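Local atomic coordinates of computational Design of Enzyme (PDB entry 3TP4), a protein that is a computationally designed enzyme on a glycosyl hydrolase-type barrel scaffold, probably intended to carry an activated serine in a catalytic triad. Residues D50-D55 and I98-A103; K57-D62 and P333-A338. All coordinates share one frame; numbering follows the deposited sequence.

Contact 1: residues D50-D55 and I98-A103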
loop_
_atom_site.group_PDB
_atom_site.type_symbol
_atom_site.label_atom_id
_atom_site.label_comp_id
_atom_site.label_asym_id
_atom_site.label_seq_id
_atom_site.Cartn_x
_atom_site.Cartn_y
_atom_site.Cartn_z
ATOM N N ASP A 50 -20.370 -6.401 -14.415
ATOM C CA ASP A 50 -20.999 -5.117 -14.129
ATOM C C ASP A 50 -20.785 -4.739 -12.671
ATOM O O ASP A 50 -21.498 -3.894 -12.128
ATOM C CB ASP A 50 -22.501 -5.173 -14.434
ATOM C CG ASP A 50 -23.238 -6.131 -13.522
ATOM O OD1 ASP A 50 -22.551 -6.929 -12.853
ATOM O OD2 ASP A 50 -24.489 -6.094 -13.472
ATOM N N GLY A 51 -19.815 -5.388 -12.034
ATOM C CA GLY A 51 -19.479 -5.093 -10.654
ATOM C C GLY A 51 -20.372 -5.762 -9.628
ATOM O O GLY A 51 -20.292 -5.437 -8.436
ATOM N N THR A 52 -21.226 -6.688 -10.075
ATOM C CA THR A 52 -22.116 -7.395 -9.156
ATOM C C THR A 52 -21.918 -8.917 -9.132
ATOM O O THR A 52 -22.554 -9.606 -8.334
ATOM C CB THR A 52 -23.607 -7.099 -9.452
ATOM O OG1 THR A 52 -23.999 -7.773 -10.655
ATOM C CG2 THR A 52 -23.839 -5.578 -9.593
ATOM N N THR A 53 -21.053 -9.441 -9.995
ATOM C CA THR A 53 -20.826 -10.882 -10.034
ATOM C C THR A 53 -19.338 -11.200 -10.008
ATOM O O THR A 53 -18.525 -10.356 -10.372
ATOM C CB THR A 53 -21.456 -11.526 -11.284
ATOM O OG1 THR A 53 -20.867 -10.953 -12.462
ATOM C CG2 THR A 53 -22.976 -11.308 -11.297
ATOM N N SER A 54 -18.995 -12.424 -9.599
ATOM C CA SER A 54 -17.603 -12.824 -9.367
ATOM C C SER A 54 -17.393 -14.334 -9.514
ATOM O O SER A 54 -18.243 -15.119 -9.096
ATOM C CB SER A 54 -17.192 -12.404 -7.955
ATOM O OG SER A 54 -15.947 -12.970 -7.585
ATOM N N ASP A 55 -16.265 -14.745 -10.088
ATOM C CA ASP A 55 -15.899 -16.161 -10.106
ATOM C C ASP A 55 -15.844 -16.734 -8.689
ATOM O O ASP A 55 -16.092 -17.917 -8.481
ATOM C CB ASP A 55 -14.524 -16.377 -10.737
ATOM C CG ASP A 55 -14.527 -16.177 -12.241
ATOM O OD1 ASP A 55 -15.621 -16.080 -12.824
ATOM O OD2 ASP A 55 -13.431 -16.121 -12.832
ATOM N N ILE A 98 -16.616 0.130 -6.203
ATOM C CA ILE A 98 -16.239 0.175 -4.788
ATOM C C ILE A 98 -17.493 0.248 -3.931
ATOM O O ILE A 98 -17.589 -0.402 -2.886
ATOM C CB ILE A 98 -15.318 1.391 -4.469
ATOM C CG1 ILE A 98 -13.879 1.103 -4.902
ATOM C CG2 ILE A 98 -15.354 1.735 -2.978
ATOM C CD1 ILE A 98 -12.961 2.329 -4.863
ATOM N N ARG A 99 -18.463 1.043 -4.378
ATOM C CA ARG A 99 -19.744 1.154 -3.676
ATOM C C ARG A 99 -20.471 -0.196 -3.647
ATOM O O ARG A 99 -21.026 -0.605 -2.620
ATOM C CB ARG A 99 -20.627 2.220 -4.347
ATOM C CG ARG A 99 -20.300 3.652 -3.931
ATOM C CD ARG A 99 -20.845 4.702 -4.913
ATOM N NE ARG A 99 -22.191 4.382 -5.387
ATOM C CZ ARG A 99 -23.292 4.505 -4.653
ATOM N NH1 ARG A 99 -23.218 4.954 -3.403
ATOM N NH2 ARG A 99 -24.474 4.182 -5.171
ATOM N N LYS A 100 -20.466 -0.877 -4.788
ATOM C CA LYS A 100 -21.104 -2.182 -4.915
ATOM C C LYS A 100 -20.460 -3.199 -3.978
ATOM O O LYS A 100 -21.148 -4.039 -3.387
ATOM C CB LYS A 100 -21.030 -2.664 -6.364
ATOM C CG LYS A 100 -22.095 -2.023 -7.267
ATOM C CD LYS A 100 -21.814 -2.244 -8.743
ATOM C CE LYS A 100 -23.016 -1.767 -9.611
ATOM N NZ LYS A 100 -22.605 -1.495 -11.023
ATOM N N ALA A 101 -19.138 -3.107 -3.835
ATOM C CA ALA A 101 -18.412 -4.045 -2.994
ATOM C C ALA A 101 -18.757 -3.765 -1.546
ATOM O O ALA A 101 -18.966 -4.684 -0.753
ATOM C CB ALA A 101 -16.908 -3.911 -3.223
ATOM N N ASP A 102 -18.811 -2.483 -1.199
ATOM C CA ASP A 102 -19.188 -2.089 0.144
ATOM C C ASP A 102 -20.602 -2.591 0.431
ATOM O O ASP A 102 -20.886 -3.066 1.527
ATOM C CB ASP A 102 -19.143 -0.560 0.300
ATOM C CG ASP A 102 -19.631 -0.102 1.664
ATOM O OD1 ASP A 102 -18.900 -0.288 2.661
ATOM O OD2 ASP A 102 -20.745 0.449 1.746
ATOM N N ALA A 103 -21.486 -2.483 -0.557
ATOM C CA ALA A 103 -22.879 -2.889 -0.362
ATOM C C ALA A 103 -22.962 -4.403 -0.206
ATOM O O ALA A 103 -23.776 -4.919 0.565
ATOM C CB ALA A 103 -23.741 -2.418 -1.512
#
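With CG beside its own backbone N and anti to the carbonyl carbon (chi1 -80°), the side chain of Lys100 leaves helix 87-104 and runs extended along the backbone of Asp50 and Gly51 in the facing loop. Its methylenes touch first: Lys100 CB lies 3.5 Å from Gly51 O, and Lys100 CD also packs on that oxygen. At the far end Lys100 NZ donates to Asp50 O at 2.9 Å, almost head-on to the carbonyl (C=O...N angle 166°), and also forms a salt bridge with Asp96, one turn back on the helix. Thr52 supplies the apolar flank, its methyl CG2 crossing the lysine chain obliquely, 3.9 Å from Lys100 CE.

Glycine suits position 51 because its phi is positive and a beta carbon there would press against Lys100 CD. The loop also braces itself: Asp50 OD1 accepts from Thr52 N at 3.1 Å, an Asx turn, and from Thr52 OG1 at 2.8 Å, on its syn side. With an alanine at Lys100, Asp50 O and the Asp96 carboxylate would probably lose the donor they share, and a gap would open beside Thr52 CG2. Lysine thus serves twice, its hydrocarbon stem packing on peptide groups while its ammonium joins a neutral carbonyl of the loop after strand 32-37 to a carboxylate of helix 87-104.

Contact 2: residues K57-D62 and P333-A338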
loop_
_atom_site.group_PDB
_atom_site.type_symbol
_atom_site.label_atom_id
_atom_site.label_comp_id
_atom_site.label_asym_id
_atom_site.label_seq_id
_atom_site.Cartn_x
_atom_site.Cartn_y
_atom_site.Cartn_z
ATOM N N LYS A 57 -17.722 -15.871 -6.078
ATOM C CA LYS A 57 -19.096 -16.165 -5.702
ATOM C C LYS A 57 -19.580 -17.438 -6.402
ATOM O O LYS A 57 -20.187 -18.304 -5.771
ATOM C CB LYS A 57 -19.991 -14.959 -6.031
ATOM C CG LYS A 57 -21.496 -15.211 -5.971
ATOM C CD LYS A 57 -21.967 -15.545 -4.555
ATOM C CE LYS A 57 -23.477 -15.753 -4.518
ATOM N NZ LYS A 57 -23.981 -16.052 -3.141
ATOM N N ASN A 58 -19.300 -17.571 -7.697
ATOM C CA ASN A 58 -19.783 -18.744 -8.436
ATOM C C ASN A 58 -19.142 -20.048 -7.976
ATOM O O ASN A 58 -19.798 -21.084 -7.940
ATOM C CB ASN A 58 -19.625 -18.576 -9.952
ATOM C CG ASN A 58 -20.468 -17.429 -10.502
ATOM O OD1 ASN A 58 -21.396 -16.960 -9.848
ATOM N ND2 ASN A 58 -20.137 -16.969 -11.700
ATOM N N VAL A 59 -17.860 -20.004 -7.625
ATOM C CA VAL A 59 -17.177 -21.234 -7.221
ATOM C C VAL A 59 -17.336 -21.580 -5.738
ATOM O O VAL A 59 -17.365 -22.752 -5.390
ATOM C CB VAL A 59 -15.679 -21.221 -7.590
ATOM C CG1 VAL A 59 -15.510 -20.971 -9.082
ATOM C CG2 VAL A 59 -14.949 -20.182 -6.798
ATOM N N THR A 60 -17.426 -20.575 -4.867
ATOM C CA THR A 60 -17.480 -20.841 -3.423
ATOM C C THR A 60 -18.846 -20.605 -2.785
ATOM O O THR A 60 -19.110 -21.108 -1.707
ATOM C CB THR A 60 -16.462 -19.982 -2.635
ATOM O OG1 THR A 60 -16.943 -18.637 -2.549
ATOM C CG2 THR A 60 -15.107 -19.998 -3.315
ATOM N N GLY A 61 -19.697 -19.814 -3.427
ATOM C CA GLY A 61 -20.987 -19.497 -2.842
ATOM C C GLY A 61 -20.997 -18.158 -2.114
ATOM O O GLY A 61 -22.055 -17.710 -1.671
ATOM N N ASP A 62 -19.829 -17.520 -1.993
ATOM C CA ASP A 62 -19.732 -16.178 -1.395
ATOM C C ASP A 62 -18.712 -15.281 -2.112
ATOM O O ASP A 62 -17.783 -15.762 -2.754
ATOM C CB ASP A 62 -19.370 -16.273 0.091
ATOM C CG ASP A 62 -19.797 -15.037 0.889
ATOM O OD1 ASP A 62 -20.282 -14.059 0.286
ATOM O OD2 ASP A 62 -19.640 -15.048 2.130
ATOM N N PRO A 333 -9.272 -20.646 -9.105
ATOM C CA PRO A 333 -9.704 -21.757 -9.966
ATOM C C PRO A 333 -11.177 -21.658 -10.347
ATOM O O PRO A 333 -11.987 -21.165 -9.565
ATOM C CB PRO A 333 -9.487 -22.999 -9.089
ATOM C CG PRO A 333 -8.498 -22.587 -8.064
ATOM C CD PRO A 333 -8.717 -21.115 -7.821
ATOM N N VAL A 334 -11.509 -22.130 -11.545
ATOM C CA VAL A 334 -12.881 -22.151 -12.027
ATOM C C VAL A 334 -13.150 -23.566 -12.531
ATOM O O VAL A 334 -12.228 -24.384 -12.576
ATOM C CB VAL A 334 -13.117 -21.084 -13.127
ATOM C CG1 VAL A 334 -12.844 -19.700 -12.568
ATOM C CG2 VAL A 334 -12.234 -21.344 -14.338
ATOM N N PRO A 335 -14.414 -23.885 -12.851
ATOM C CA PRO A 335 -14.673 -25.270 -13.253
ATOM C C PRO A 335 -13.748 -25.649 -14.404
ATOM O O PRO A 335 -13.532 -24.850 -15.313
ATOM C CB PRO A 335 -16.132 -25.233 -13.702
ATOM C CG PRO A 335 -16.729 -24.133 -12.888
ATOM C CD PRO A 335 -15.649 -23.082 -12.814
ATOM N N GLY A 336 -13.177 -26.841 -14.346
ATOM C CA GLY A 336 -12.222 -27.249 -15.351
ATOM C C GLY A 336 -10.798 -27.219 -14.842
ATOM O O GLY A 336 -9.949 -27.928 -15.374
ATOM N N ASP A 337 -10.531 -26.399 -13.822
ATOM C CA ASP A 337 -9.193 -26.309 -13.251
ATOM C C ASP A 337 -8.966 -27.405 -12.239
ATOM O O ASP A 337 -9.858 -27.727 -11.453
ATOM C CB ASP A 337 -8.970 -24.958 -12.561
ATOM C CG ASP A 337 -8.976 -23.798 -13.532
ATOM O OD1 ASP A 337 -8.812 -24.035 -14.748
ATOM O OD2 ASP A 337 -9.136 -22.650 -13.068
ATOM N N ALA A 338 -7.761 -27.960 -12.236
ATOM C CA ALA A 338 -7.445 -29.046 -11.321
ATOM C C ALA A 338 -7.516 -28.604 -9.848
ATOM O O ALA A 338 -7.832 -29.411 -8.964
ATOM C CB ALA A 338 -6.072 -29.626 -11.645
#
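Val59, near the end of the short helix 55-60, directs its beta carbon toward the loop 333-338, where a type II beta turn runs from Val334 to Asp337. The valine meets this loop with one branch: Val59 CG1 lies 3.6 Å from Pro333 O and 4.1 Å from Val334 CA, while CG2 stays farther from that carbonyl. CG1 is set beside the backbone N and anti to the carbonyl carbon (chi1 -56°), which turns it to the start of the turn. Val59 CG1 also lies 4.3 Å from Pro335 CD, an apolar contact. A compact branched residue suits this place, since the surface opposite is backbone and the CD of Pro335; Leu340 and Phe343 of helix 340-348 pack on Val59 and Pro333 respectively. Pro333 O is buried here without a polar partner.

Each side has its own internal hydrogen bonds. Pro335 and Gly336 match the two central positions of a type II turn, and Asp337 N closes it on Val334 O. Gly61, the first residue to leave the helix, has positive phi like Gly336; at either, a beta carbon would jam against the preceding carbonyl O. Asp62 N donates to Thr60 OG1 in an ST turn, and Lys57 NZ holds Gly61 O at 2.9 Å. Asp337 OD2, also hydrogen-bonded to His330 NE2, accepts from Val334 N at 2.9 Å, from above the carboxylate plane.

From the N terminus, the chain leaves strand 32-37 and enters the loop holding 50-55, which runs directly into helix 55-60 and so into 57-62. It then passes through strand 66-70 to helix 87-104, where contact 1 closes a loop of 42 intervening residues. Contact 2 closes much later, when the chain reaches 333-338 after strand 318-321, with 270 residues between its segments. Because 57-62 lies between 50-55 and 98-103 while 333-338 lies beyond both, the two closures cross. Their centres are about 17 Å apart, and they meet where Asp55 OD2 packs 3.6 Å from Val334 CG1. Together they tie the early loop and short helix to helix 87-104 and to a late loop of the barrel.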